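Local coordinates for protein alternansucrase (Leuconostoc mesenteroides, PDB 6HVG) that belongs to glycoside hydrolase family 70, with a circularly permuted (beta/alpha)8 barrel and choline-binding-type repeats, at residues 600-605 with 635-640; 591-596 with 628-633; 653-658 with 1078-1083; 1225-1228 with 1233-1236; 1065-1070 with 1143-1148. All coordinates share one frame; numbering follows the deposited sequence.

Contacts 1, 2, 3 and 5 lie in the (beta/alpha)8 barrel and contact 4 in a loop laid against its helices. Contacts 1 and 2 join the same two helices, 587-601 and 629-642, and meet where Tyr-637 packs on Leu-594; aromatic rings and a sulfur mark the first, aliphatic branches the second. Contact 3 lies inside the barrel, between two non-adjacent strands; it sets methyl groups against polar side chains and adds a bridging water. Contact 5 pairs two further helices and rests on Phe-1082, from a strand of contact 3. Contacts 1 to 3 are buried, whereas contacts 4 and 5 are partly open; backbone oxygen and amide groups dominate contact 4, small alanines contact 5.

Contact 1: residues 600-605 with 635-640; sequences LMNFGS and GDYFKA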
# COMPACT_ATOMS: atom_id res chain seq x y z
N LEU A 600 12.33 -28.17 0.26
CA LEU A 600 11.07 -28.17 1.02
C LEU A 600 10.32 -29.49 0.86
O LEU A 600 9.82 -30.03 1.83
CB LEU A 600 10.18 -26.99 0.61
CG LEU A 600 10.75 -25.60 0.94
CD1 LEU A 600 10.05 -24.52 0.14
CD2 LEU A 600 10.69 -25.28 2.43
N MET A 601 10.27 -30.01 -0.37
CA MET A 601 9.56 -31.27 -0.65
C MET A 601 10.31 -32.49 -0.13
O MET A 601 9.74 -33.57 -0.06
CB MET A 601 9.30 -31.44 -2.14
CG MET A 601 8.44 -30.36 -2.79
SD MET A 601 6.78 -30.26 -2.12
CE MET A 601 7.04 -28.91 -0.98
N ASN A 602 11.58 -32.32 0.23
CA ASN A 602 12.34 -33.35 0.93
C ASN A 602 12.87 -32.87 2.28
O ASN A 602 13.94 -33.30 2.70
CB ASN A 602 13.49 -33.82 0.03
CG ASN A 602 13.00 -34.49 -1.23
OD1 ASN A 602 12.80 -35.71 -1.26
ND2 ASN A 602 12.79 -33.69 -2.27
N PHE A 603 12.15 -31.95 2.93
CA PHE A 603 12.68 -31.32 4.13
C PHE A 603 13.06 -32.35 5.15
O PHE A 603 14.18 -32.33 5.66
CB PHE A 603 11.71 -30.31 4.73
CG PHE A 603 12.25 -29.59 5.94
CD1 PHE A 603 13.34 -28.75 5.82
CD2 PHE A 603 11.67 -29.75 7.19
CE1 PHE A 603 13.85 -28.09 6.93
CE2 PHE A 603 12.17 -29.08 8.30
CZ PHE A 603 13.26 -28.25 8.17
N GLY A 604 12.15 -33.27 5.41
CA GLY A 604 12.36 -34.33 6.40
C GLY A 604 13.51 -35.29 6.11
O GLY A 604 14.27 -35.63 7.00
N SER A 605 13.63 -35.72 4.86
CA SER A 605 14.70 -36.62 4.43
C SER A 605 16.08 -35.99 4.64
O SER A 605 17.00 -36.65 5.12
CB SER A 605 14.55 -36.98 2.95
OG SER A 605 13.27 -37.54 2.68
N GLY A 635 5.83 -27.03 -11.74
CA GLY A 635 4.96 -28.05 -12.31
C GLY A 635 5.74 -29.25 -12.83
O GLY A 635 5.42 -30.41 -12.52
N ASP A 636 6.75 -28.95 -13.64
CA ASP A 636 7.58 -29.98 -14.27
C ASP A 636 8.37 -30.82 -13.27
O ASP A 636 8.59 -32.01 -13.50
CB ASP A 636 8.51 -29.34 -15.31
CG ASP A 636 7.75 -28.76 -16.49
OD1 ASP A 636 6.50 -28.86 -16.50
OD2 ASP A 636 8.39 -28.21 -17.41
N TYR A 637 8.78 -30.20 -12.17
CA TYR A 637 9.47 -30.88 -11.07
C TYR A 637 8.55 -31.93 -10.45
O TYR A 637 8.92 -33.08 -10.31
CB TYR A 637 9.91 -29.86 -10.00
CG TYR A 637 10.48 -30.49 -8.76
CD1 TYR A 637 11.81 -30.95 -8.73
CD2 TYR A 637 9.70 -30.68 -7.63
CE1 TYR A 637 12.32 -31.55 -7.59
CE2 TYR A 637 10.22 -31.28 -6.50
CZ TYR A 637 11.52 -31.72 -6.50
OH TYR A 637 12.03 -32.31 -5.39
N PHE A 638 7.34 -31.52 -10.13
CA PHE A 638 6.33 -32.45 -9.61
C PHE A 638 5.98 -33.57 -10.59
O PHE A 638 5.72 -34.71 -10.17
CB PHE A 638 5.06 -31.70 -9.21
CG PHE A 638 5.13 -31.06 -7.85
CD1 PHE A 638 5.98 -30.01 -7.60
CD2 PHE A 638 4.29 -31.48 -6.83
CE1 PHE A 638 6.03 -29.40 -6.37
CE2 PHE A 638 4.35 -30.89 -5.58
CZ PHE A 638 5.23 -29.85 -5.35
N LYS A 639 5.97 -33.27 -11.89
CA LYS A 639 5.73 -34.28 -12.91
C LYS A 639 6.85 -35.31 -12.89
O LYS A 639 6.59 -36.52 -12.87
CB LYS A 639 5.61 -33.64 -14.29
CG LYS A 639 4.29 -32.93 -14.54
CD LYS A 639 4.34 -32.02 -15.78
CE LYS A 639 2.96 -31.44 -16.07
NZ LYS A 639 2.95 -30.24 -16.94
N ALA A 640 8.09 -34.84 -12.90
CA ALA A 640 9.25 -35.71 -12.96
C ALA A 640 9.37 -36.61 -11.74
O ALA A 640 9.62 -37.81 -11.89
CB ALA A 640 10.51 -34.88 -13.11
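Met-601 packs between helices against two rings, its sulfur on Phe-638 and its CG on Tyr-637, in a buried contact between the C-terminal end of helix 587-601 and the middle of helix 629-642. The helix backbones stay well apart, with Met-601 CA and Phe-638 CA 9.6 Å from each other, and the side chains fill the distance. Met-601 is bent at both chi2 and chi3. This folds its sulfur round to the end of the phenylalanine, where SD of Met-601 lies 3.6 Å from CZ of Phe-638. The two side chains cross at about a right angle. Seen from the ring, the sulfur approaches obliquely, 4.8 Å from SD of Met-601 to the centroid of Phe-638 and 61° off the ring normal. This is a Met-aromatic contact.

The two helices are neighbours in the helical layer of the (beta/alpha)8 barrel, with strand 617-620 between them in sequence. Met-601 also reaches inward to Ala-1154 on strand 1151-1156 and touches Phe-615, so the side chain meets strand and loop as well as the facing helix.

CG of Met-601 approaches CE2 of Tyr-637 at 4.2 Å, again obliquely. Tyr-637 has CG anti to its own backbone nitrogen (chi1 174°), a torsion that sends the ring across to helix 587-601, where it packs on Leu-597. Its edge receives CD1 of Phe-638 in the ring plane. The phenol OH is hydrogen-bonded to ND1 of His-598, while ND2 of Asn-602 is hydrogen-bonded to the carbonyl oxygen of the same histidine; the Asn-602 amide and Tyr-637 ring planes stand 87° apart.

Contact 2: residues 591-596 with 628-633; sequences AEQLNW and ADLLKI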
# COMPACT_ATOMS: atom_id res chain seq x y z
N ALA A 591 17.19 -21.81 -11.18
CA ALA A 591 17.74 -23.08 -10.69
C ALA A 591 17.75 -23.11 -9.16
O ALA A 591 17.44 -24.13 -8.56
CB ALA A 591 19.17 -23.30 -11.22
N GLU A 592 18.13 -21.99 -8.55
CA GLU A 592 18.20 -21.91 -7.09
C GLU A 592 16.80 -22.04 -6.46
O GLU A 592 16.64 -22.65 -5.41
CB GLU A 592 18.87 -20.60 -6.67
CG GLU A 592 18.83 -20.33 -5.19
CD GLU A 592 19.24 -21.52 -4.35
OE1 GLU A 592 20.06 -22.33 -4.81
OE2 GLU A 592 18.77 -21.59 -3.20
N GLN A 593 15.79 -21.50 -7.13
CA GLN A 593 14.42 -21.62 -6.65
C GLN A 593 13.97 -23.09 -6.70
O GLN A 593 13.21 -23.54 -5.86
CB GLN A 593 13.46 -20.77 -7.47
CG GLN A 593 13.72 -19.29 -7.49
CD GLN A 593 13.42 -18.60 -6.19
OE1 GLN A 593 13.15 -19.21 -5.16
NE2 GLN A 593 13.45 -17.32 -6.26
N LEU A 594 14.44 -23.83 -7.71
CA LEU A 594 14.16 -25.26 -7.78
C LEU A 594 14.87 -26.03 -6.68
O LEU A 594 14.33 -26.98 -6.13
CB LEU A 594 14.60 -25.81 -9.15
CG LEU A 594 14.40 -27.31 -9.40
CD1 LEU A 594 12.91 -27.65 -9.30
CD2 LEU A 594 14.99 -27.69 -10.74
N ASN A 595 16.12 -25.63 -6.38
CA ASN A 595 16.88 -26.24 -5.28
C ASN A 595 16.11 -26.08 -3.97
O ASN A 595 15.95 -27.05 -3.23
CB ASN A 595 18.27 -25.60 -5.15
CG ASN A 595 19.26 -26.46 -4.37
OD1 ASN A 595 19.73 -27.48 -4.87
ND2 ASN A 595 19.58 -26.05 -3.14
N TRP A 596 15.62 -24.86 -3.73
CA TRP A 596 14.83 -24.56 -2.55
C TRP A 596 13.57 -25.38 -2.52
O TRP A 596 13.18 -25.90 -1.47
CB TRP A 596 14.48 -23.08 -2.53
CG TRP A 596 13.88 -22.57 -1.25
CD1 TRP A 596 14.15 -22.99 0.01
CD2 TRP A 596 12.97 -21.48 -1.12
NE1 TRP A 596 13.44 -22.25 0.92
CE2 TRP A 596 12.71 -21.31 0.24
CE3 TRP A 596 12.33 -20.65 -2.03
CZ2 TRP A 596 11.85 -20.34 0.72
CZ3 TRP A 596 11.46 -19.68 -1.55
CH2 TRP A 596 11.24 -19.52 -0.19
N ALA A 628 6.73 -15.74 -14.38
CA ALA A 628 5.81 -16.87 -14.44
C ALA A 628 6.46 -18.22 -14.83
O ALA A 628 5.83 -19.27 -14.73
CB ALA A 628 4.67 -16.54 -15.38
N ASP A 629 7.71 -18.19 -15.29
CA ASP A 629 8.47 -19.42 -15.50
C ASP A 629 8.50 -20.31 -14.27
O ASP A 629 8.56 -21.52 -14.39
CB ASP A 629 9.92 -19.09 -15.86
CG ASP A 629 10.09 -18.59 -17.29
OD1 ASP A 629 9.20 -18.83 -18.15
OD2 ASP A 629 11.16 -17.98 -17.55
N LEU A 630 8.45 -19.71 -13.09
CA LEU A 630 8.49 -20.47 -11.86
C LEU A 630 7.35 -21.47 -11.75
O LEU A 630 7.50 -22.49 -11.08
CB LEU A 630 8.50 -19.55 -10.63
CG LEU A 630 9.73 -18.68 -10.41
CD1 LEU A 630 9.62 -17.95 -9.08
CD2 LEU A 630 11.01 -19.49 -10.47
N LEU A 631 6.22 -21.17 -12.37
CA LEU A 631 5.09 -22.09 -12.32
C LEU A 631 5.41 -23.35 -13.10
O LEU A 631 5.11 -24.47 -12.65
CB LEU A 631 3.82 -21.43 -12.87
CG LEU A 631 3.35 -20.13 -12.23
CD1 LEU A 631 1.99 -19.74 -12.75
CD2 LEU A 631 3.29 -20.23 -10.72
N LYS A 632 6.03 -23.17 -14.27
CA LYS A 632 6.45 -24.28 -15.14
C LYS A 632 7.55 -25.10 -14.49
O LYS A 632 7.50 -26.33 -14.53
CB LYS A 632 6.95 -23.74 -16.47
CG LYS A 632 7.01 -24.78 -17.56
CD LYS A 632 8.05 -24.43 -18.61
CE LYS A 632 7.89 -25.28 -19.87
NZ LYS A 632 7.97 -26.75 -19.62
N ILE A 633 8.51 -24.42 -13.87
CA ILE A 633 9.60 -25.10 -13.17
C ILE A 633 9.06 -25.98 -12.05
O ILE A 633 9.44 -27.14 -11.92
CB ILE A 633 10.62 -24.09 -12.59
CG1 ILE A 633 11.36 -23.39 -13.74
CG2 ILE A 633 11.62 -24.78 -11.67
CD1 ILE A 633 11.93 -22.04 -13.34
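Leu-594 and Ile-633 make the closer-set half of this interface between helices 587-601 and 629-642, two neighbouring helices of the outer layer of the (beta/alpha)8 barrel. Their CA atoms are 7.1 Å apart. The CG2 branch of Ile-633 is the point of contact: it lies against both CD1 of Leu-594, at 3.9 Å, and CB of Leu-594, at 4.0 Å. Because CG2 stands anti to the backbone nitrogen of Ile-633, it leads across the interface while CG1 takes the other position, beside that nitrogen.

Around Leu-630 the helices are slightly wider apart, with 8.0 Å between the CA atoms of Gln-593 and Leu-630. Here a single methyl, CD2 of Leu-630, rests 4.0 Å from CG and 4.1 Å from CB of Gln-593, so the methylenes of a polar residue do the packing. Trp-1156 of strand 1151-1156 touches both residues from the barrel side, and the Leu-630 side chain is about 9 Å from the calcium ion. The partly open flank of helix 629-642 carries Leu-631 and Lys-632, whose ammonium NZ pairs with Asp-636.

Gln-593 bends at chi2 (-71°), and its amide is held from two ends: OE1 by NH1 of Arg-1115, and NE2 by OD1 of Asn-584.

Contact 3: residues 653-658 with 1078-1083; sequences KHLSIL and GITSFE
Leu-655 and Ile-657 point toward Ser-1081 and Glu-1083 across the interior of the parallel (beta/alpha)8 barrel. The contact lies on strands 657-658 and 1081-1083 and the residues leading into them. These strands are not neighbours in the sheet: strands 617-620 and 1151-1156 lie between them, so the side chains meet through the core.

At one level, Leu-655 sends its CD1 branch to the opposite segment. That methyl is 3.9 Å from CB of Ser-1081 and 4.1 Å from OG1 of Thr-1080, whose side chain it meets at a slant. The threonine hydroxyl is engaged elsewhere, with OD1 of Asn-1043 and the backbone nitrogen of Val-1044.

Two residues further along each segment, Ile-657 and Glu-1083 cross at about a right angle. Ile-657 holds CG1 between its backbone nitrogen and carbonyl carbon (chi1 66°), and the chain beyond is straight, which projects CD1 to the carboxylate. CD1 of Ile-657 lies 3.3 Å from OE1 of Glu-1083 and 4.0 Å from its CD. The glutamate has CG anti to its backbone nitrogen and runs as an extended chain toward Ile-657. OE1 forms a salt bridge with NH1 of Arg-823, so the carboxylate has an apolar neighbour and a cationic one. Ile-1045 of strand 1045-1047 packs on both Ile-657 and Glu-1083.

Beside the Leu-655/Ser-1081 contact a water links the segments: it donates to the carbonyl oxygen of Leu-655 at 2.8 Å, and accepts from OG of Ser-1081 at 2.8 Å.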
# COMPACT_ATOMS: atom_id res chain seq x y z
N LYS A 653 -2.31 -36.50 -4.57
CA LYS A 653 -1.40 -36.77 -3.45
C LYS A 653 -0.49 -35.58 -3.15
O LYS A 653 0.17 -35.55 -2.11
CB LYS A 653 -0.50 -37.97 -3.75
CG LYS A 653 -0.90 -39.24 -3.06
CD LYS A 653 -0.13 -40.44 -3.63
CE LYS A 653 -0.87 -41.75 -3.34
NZ LYS A 653 -0.44 -42.82 -4.27
N HIS A 654 -0.41 -34.64 -4.07
CA HIS A 654 0.45 -33.47 -3.92
C HIS A 654 -0.33 -32.22 -4.27
O HIS A 654 0.07 -31.45 -5.16
CB HIS A 654 1.69 -33.60 -4.81
CG HIS A 654 2.50 -34.82 -4.54
ND1 HIS A 654 2.21 -36.04 -5.12
CD2 HIS A 654 3.58 -35.03 -3.76
CE1 HIS A 654 3.08 -36.94 -4.70
NE2 HIS A 654 3.93 -36.35 -3.88
N LEU A 655 -1.45 -32.02 -3.56
CA LEU A 655 -2.27 -30.81 -3.72
C LEU A 655 -1.43 -29.55 -3.60
O LEU A 655 -0.73 -29.39 -2.63
CB LEU A 655 -3.37 -30.74 -2.66
CG LEU A 655 -4.67 -31.45 -2.98
CD1 LEU A 655 -5.53 -31.48 -1.73
CD2 LEU A 655 -5.39 -30.75 -4.13
N SER A 656 -1.54 -28.69 -4.62
CA SER A 656 -0.76 -27.44 -4.73
C SER A 656 -1.63 -26.28 -5.21
O SER A 656 -2.42 -26.43 -6.14
CB SER A 656 0.38 -27.62 -5.74
OG SER A 656 1.38 -28.47 -5.21
N ILE A 657 -1.47 -25.11 -4.58
CA ILE A 657 -2.30 -23.95 -4.86
C ILE A 657 -1.46 -22.75 -5.27
O ILE A 657 -0.27 -22.67 -4.97
CB ILE A 657 -3.23 -23.59 -3.67
CG1 ILE A 657 -2.41 -23.12 -2.46
CG2 ILE A 657 -4.10 -24.78 -3.33
CD1 ILE A 657 -3.24 -22.78 -1.23
N LEU A 658 -2.10 -21.82 -5.98
CA LEU A 658 -1.48 -20.57 -6.41
C LEU A 658 -2.19 -19.40 -5.75
O LEU A 658 -3.42 -19.37 -5.70
CB LEU A 658 -1.66 -20.38 -7.92
CG LEU A 658 -1.01 -21.37 -8.86
CD1 LEU A 658 -1.54 -21.18 -10.26
CD2 LEU A 658 0.52 -21.24 -8.79
N GLY A 1078 -12.51 -33.49 7.84
CA GLY A 1078 -12.37 -33.78 6.42
C GLY A 1078 -11.25 -33.01 5.74
O GLY A 1078 -11.23 -32.92 4.52
N ILE A 1079 -10.31 -32.48 6.51
CA ILE A 1079 -9.17 -31.82 5.93
C ILE A 1079 -8.32 -32.91 5.31
O ILE A 1079 -7.98 -33.86 6.00
CB ILE A 1079 -8.32 -31.04 6.95
CG1 ILE A 1079 -8.93 -29.68 7.29
CG2 ILE A 1079 -6.94 -30.71 6.37
CD1 ILE A 1079 -10.38 -29.68 7.66
N THR A 1080 -8.02 -32.77 4.03
CA THR A 1080 -7.10 -33.68 3.36
C THR A 1080 -5.73 -33.05 3.12
O THR A 1080 -4.78 -33.78 2.88
CB THR A 1080 -7.67 -34.15 2.02
OG1 THR A 1080 -7.93 -33.02 1.18
CG2 THR A 1080 -8.93 -34.94 2.25
N SER A 1081 -5.62 -31.71 3.18
CA SER A 1081 -4.33 -31.00 3.17
C SER A 1081 -4.26 -29.83 4.14
O SER A 1081 -5.18 -29.02 4.22
CB SER A 1081 -4.00 -30.51 1.77
OG SER A 1081 -2.63 -30.11 1.72
N PHE A 1082 -3.16 -29.74 4.87
CA PHE A 1082 -2.95 -28.71 5.89
C PHE A 1082 -1.98 -27.68 5.36
O PHE A 1082 -0.80 -27.97 5.13
CB PHE A 1082 -2.39 -29.33 7.15
CG PHE A 1082 -2.63 -28.50 8.40
CD1 PHE A 1082 -1.88 -27.36 8.64
CD2 PHE A 1082 -3.60 -28.86 9.31
CE1 PHE A 1082 -2.10 -26.61 9.77
CE2 PHE A 1082 -3.82 -28.12 10.45
CZ PHE A 1082 -3.08 -26.99 10.68
N GLU A 1083 -2.47 -26.47 5.12
CA GLU A 1083 -1.61 -25.39 4.66
C GLU A 1083 -1.01 -24.75 5.88
O GLU A 1083 -1.70 -24.07 6.63
CB GLU A 1083 -2.39 -24.36 3.83
CG GLU A 1083 -1.51 -23.39 3.08
CD GLU A 1083 -2.26 -22.15 2.61
OE1 GLU A 1083 -3.39 -22.29 2.08
OE2 GLU A 1083 -1.73 -21.02 2.80
O HOH W 1 -0.66 -30.73 -0.20

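Contact 4: residues 1225-1228 with 1233-1236; sequences QNQV and PIDA
Asn-1226 and Pro-1233 bring the two segments to a CA-CA separation of 4.1 Å, where one irregular loop, laid on the helices of the (beta/alpha)8 barrel, folds back on itself. The loop runs from helix 1220-1224 to strand 1248-1252, and four residues separate the two segments. Neither segment is regular helix or strand. Residues 1225-1227 and 1233-1234 are all extended, and beyond the close approach the chains diverge, Val-1228 and Asp-1235 having no partner across the contact.

At the closest approach, the backbone carbonyl oxygen of Gln-1225 faces the proline. It is 3.3 Å from CA of Pro-1233 in a CA-H...O contact, bent to 126° at the hydrogen, and equally near CB of Pro-1233 at 3.3 Å. Pro-1233 is the residue most heavily buried by the contact. On the neighbouring residue, the amide of Asn-1226 lies alongside the pyrrolidine ring, the two side chains pointing the same way. OD1 of Asn-1226 is 3.3 Å from CD of Pro-1233 and 3.2 Å from its nitrogen, which has no hydrogen to share, so this is proximity without a hydrogen bond.

The inner side belongs to Gln-1227 and Ile-1234, which are buried where the exposed Gln-1225 and Asn-1226 are not. Gln-1227 packs on Asp-629, Lys-632 and Ile-633 of helix 629-642, and Ile-1234 on Gln-590 and Leu-594 of helix 587-601, so the folded loop spans two adjacent barrel helices. Between them, NE2 of Gln-1227 comes to 4.3 Å from the CG2 branch of Ile-1234.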
# COMPACT_ATOMS: atom_id res chain seq x y z
N GLN A 1225 15.17 -28.30 -20.74
CA GLN A 1225 13.95 -27.68 -21.26
C GLN A 1225 13.99 -26.16 -21.19
O GLN A 1225 14.28 -25.60 -20.13
CB GLN A 1225 12.75 -28.17 -20.45
CG GLN A 1225 11.44 -27.46 -20.74
CD GLN A 1225 10.75 -27.97 -21.99
OE1 GLN A 1225 10.74 -29.18 -22.26
NE2 GLN A 1225 10.13 -27.06 -22.74
N ASN A 1226 13.67 -25.50 -22.30
CA ASN A 1226 13.61 -24.03 -22.33
C ASN A 1226 12.38 -23.45 -21.65
O ASN A 1226 11.28 -23.95 -21.81
CB ASN A 1226 13.60 -23.49 -23.76
CG ASN A 1226 14.95 -23.61 -24.43
OD1 ASN A 1226 15.98 -23.34 -23.83
ND2 ASN A 1226 14.93 -24.01 -25.69
N GLN A 1227 12.61 -22.38 -20.89
CA GLN A 1227 11.58 -21.59 -20.25
C GLN A 1227 11.11 -20.50 -21.20
O GLN A 1227 11.87 -20.03 -22.01
CB GLN A 1227 12.14 -20.96 -18.97
CG GLN A 1227 12.56 -21.97 -17.91
CD GLN A 1227 11.38 -22.74 -17.41
OE1 GLN A 1227 10.24 -22.25 -17.45
NE2 GLN A 1227 11.63 -23.96 -16.93
N VAL A 1228 9.86 -20.08 -21.08
CA VAL A 1228 9.24 -19.21 -22.05
C VAL A 1228 9.75 -17.79 -22.02
O VAL A 1228 10.05 -17.23 -23.07
CB VAL A 1228 7.71 -19.19 -21.89
CG1 VAL A 1228 7.05 -18.20 -22.87
CG2 VAL A 1228 7.16 -20.61 -22.11
N PRO A 1233 17.11 -22.53 -20.90
CA PRO A 1233 16.80 -23.43 -19.82
C PRO A 1233 17.37 -22.89 -18.50
O PRO A 1233 18.22 -22.00 -18.51
CB PRO A 1233 17.51 -24.72 -20.24
CG PRO A 1233 18.65 -24.28 -21.07
CD PRO A 1233 18.35 -22.91 -21.59
N ILE A 1234 16.93 -23.44 -17.38
CA ILE A 1234 17.53 -23.10 -16.10
C ILE A 1234 19.00 -23.50 -16.09
O ILE A 1234 19.42 -24.45 -16.80
CB ILE A 1234 16.79 -23.73 -14.90
CG1 ILE A 1234 16.87 -25.26 -14.93
CG2 ILE A 1234 15.33 -23.29 -14.85
CD1 ILE A 1234 16.42 -25.90 -13.64
N ASP A 1235 19.77 -22.78 -15.30
CA ASP A 1235 21.21 -22.92 -15.30
C ASP A 1235 21.69 -23.30 -13.90
O ASP A 1235 21.79 -22.45 -13.03
CB ASP A 1235 21.85 -21.61 -15.79
CG ASP A 1235 23.36 -21.67 -15.90
OD1 ASP A 1235 23.95 -22.75 -15.63
OD2 ASP A 1235 23.95 -20.61 -16.22
N ALA A 1236 21.97 -24.58 -13.71
CA ALA A 1236 22.58 -25.07 -12.48
C ALA A 1236 24.12 -25.06 -12.51
O ALA A 1236 24.77 -25.56 -11.58
CB ALA A 1236 22.07 -26.47 -12.16

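Contact 5: residues 1065-1070 with 1143-1148; sequences VVIATK and EALHKN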
# COMPACT_ATOMS: atom_id res chain seq x y z
N VAL A 1065 3.81 -27.67 17.61
CA VAL A 1065 3.62 -28.63 18.69
C VAL A 1065 2.13 -28.91 18.84
O VAL A 1065 1.70 -30.06 18.82
CB VAL A 1065 4.20 -28.10 20.02
CG1 VAL A 1065 3.79 -28.99 21.19
CG2 VAL A 1065 5.73 -27.99 19.94
N VAL A 1066 1.35 -27.84 18.92
CA VAL A 1066 -0.12 -27.96 19.00
C VAL A 1066 -0.70 -28.73 17.81
O VAL A 1066 -1.55 -29.57 18.00
CB VAL A 1066 -0.80 -26.58 19.15
CG1 VAL A 1066 -2.31 -26.69 19.06
CG2 VAL A 1066 -0.43 -25.96 20.49
N ILE A 1067 -0.22 -28.47 16.59
CA ILE A 1067 -0.74 -29.17 15.41
C ILE A 1067 -0.53 -30.67 15.55
O ILE A 1067 -1.43 -31.45 15.21
CB ILE A 1067 -0.11 -28.63 14.09
CG1 ILE A 1067 -0.61 -27.21 13.79
CG2 ILE A 1067 -0.46 -29.51 12.89
CD1 ILE A 1067 0.24 -26.45 12.79
N ALA A 1068 0.62 -31.09 16.09
CA ALA A 1068 0.89 -32.51 16.32
C ALA A 1068 -0.10 -33.15 17.31
O ALA A 1068 -0.66 -34.21 17.01
CB ALA A 1068 2.31 -32.71 16.79
N THR A 1069 -0.33 -32.52 18.45
CA THR A 1069 -1.29 -33.08 19.41
C THR A 1069 -2.72 -33.10 18.83
O THR A 1069 -3.47 -34.03 19.10
CB THR A 1069 -1.28 -32.36 20.79
OG1 THR A 1069 -1.83 -31.05 20.66
CG2 THR A 1069 0.14 -32.26 21.37
N LYS A 1070 -3.06 -32.12 18.00
CA LYS A 1070 -4.44 -31.94 17.48
C LYS A 1070 -4.73 -32.48 16.05
O LYS A 1070 -5.83 -32.27 15.53
CB LYS A 1070 -4.81 -30.44 17.53
CG LYS A 1070 -5.69 -30.02 18.68
CD LYS A 1070 -4.95 -29.87 20.00
CE LYS A 1070 -5.88 -29.27 21.06
NZ LYS A 1070 -7.14 -30.08 21.27
N GLU A 1143 4.79 -35.14 10.19
CA GLU A 1143 4.58 -36.58 10.37
C GLU A 1143 3.19 -36.87 10.94
O GLU A 1143 2.46 -37.71 10.41
CB GLU A 1143 5.66 -37.17 11.29
CG GLU A 1143 5.70 -38.68 11.34
CD GLU A 1143 6.88 -39.21 12.14
OE1 GLU A 1143 7.22 -38.57 13.17
OE2 GLU A 1143 7.44 -40.26 11.76
N ALA A 1144 2.82 -36.14 12.00
CA ALA A 1144 1.54 -36.27 12.64
C ALA A 1144 0.40 -36.10 11.64
O ALA A 1144 -0.66 -36.75 11.76
CB ALA A 1144 1.41 -35.28 13.78
N LEU A 1145 0.57 -35.21 10.67
CA LEU A 1145 -0.47 -35.01 9.66
C LEU A 1145 -0.52 -36.19 8.71
O LEU A 1145 -1.59 -36.56 8.28
CB LEU A 1145 -0.24 -33.71 8.90
CG LEU A 1145 -0.40 -32.44 9.72
CD1 LEU A 1145 0.27 -31.26 9.04
CD2 LEU A 1145 -1.88 -32.14 9.98
N HIS A 1146 0.62 -36.80 8.40
CA HIS A 1146 0.63 -38.02 7.58
C HIS A 1146 0.06 -39.24 8.32
O HIS A 1146 -0.71 -40.00 7.74
CB HIS A 1146 2.05 -38.33 7.09
CG HIS A 1146 2.60 -37.29 6.16
ND1 HIS A 1146 3.95 -37.06 6.02
CD2 HIS A 1146 1.97 -36.41 5.34
CE1 HIS A 1146 4.13 -36.10 5.13
NE2 HIS A 1146 2.95 -35.69 4.71
N LYS A 1147 0.41 -39.41 9.58
CA LYS A 1147 -0.24 -40.41 10.43
C LYS A 1147 -1.79 -40.26 10.46
O LYS A 1147 -2.49 -41.25 10.66
CB LYS A 1147 0.33 -40.37 11.86
CG LYS A 1147 1.66 -41.09 12.04
CD LYS A 1147 1.41 -42.55 12.45
CE LYS A 1147 2.68 -43.38 12.66
NZ LYS A 1147 3.22 -43.94 11.39
N ASN A 1148 -2.30 -39.05 10.26
CA ASN A 1148 -3.75 -38.82 10.14
C ASN A 1148 -4.23 -38.55 8.71
O ASN A 1148 -5.31 -37.97 8.50
CB ASN A 1148 -4.19 -37.68 11.04
CG ASN A 1148 -4.01 -37.99 12.51
OD1 ASN A 1148 -4.98 -38.15 13.25
ND2 ASN A 1148 -2.76 -38.05 12.94
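Ala-1144 is the first residue of 1143-1148 to meet helix 1063-1075, and it does so at close quarters: its CA is 5.3 Å from that of Ala-1068. The small side chains permit this approach. CB of Ala-1144 lies 3.8 Å from CA of Ala-1068 and 4.1 Å from its CB, so the methyl rests on the helix backbone as much as on the methyl opposite.

Leu-1145 follows on the inner side. Its CG stands beside the backbone nitrogen (chi1 -66°), and the CD2 branch reaches across to CG2 of Ile-1067, 4.2 Å away, with the two chains meeting at a slant. Phe-1082 of strand 1081-1083 packs beneath both residues.

His-1146 turns to another part of the structure, where NE2 bonds to OD2 of Asp-616 and ND1 to the carbonyl oxygen of Asn-612.

At Asn-1148, just past the helix, the side chain folds back on the last turn. ND2 of Asn-1148 donates to the carbonyl oxygen of Ala-1144 at 2.7 Å, lying in the carbonyl plane with a C=O...N angle of 160°. The same side chain touches Ala-1071 and Asn-1072 of the facing helix.

Apolar packing of two outer helices on each other and on a core strand, here through an alanine-alanine approach, is the arrangement of neighbouring helices in a (beta/alpha)8 barrel.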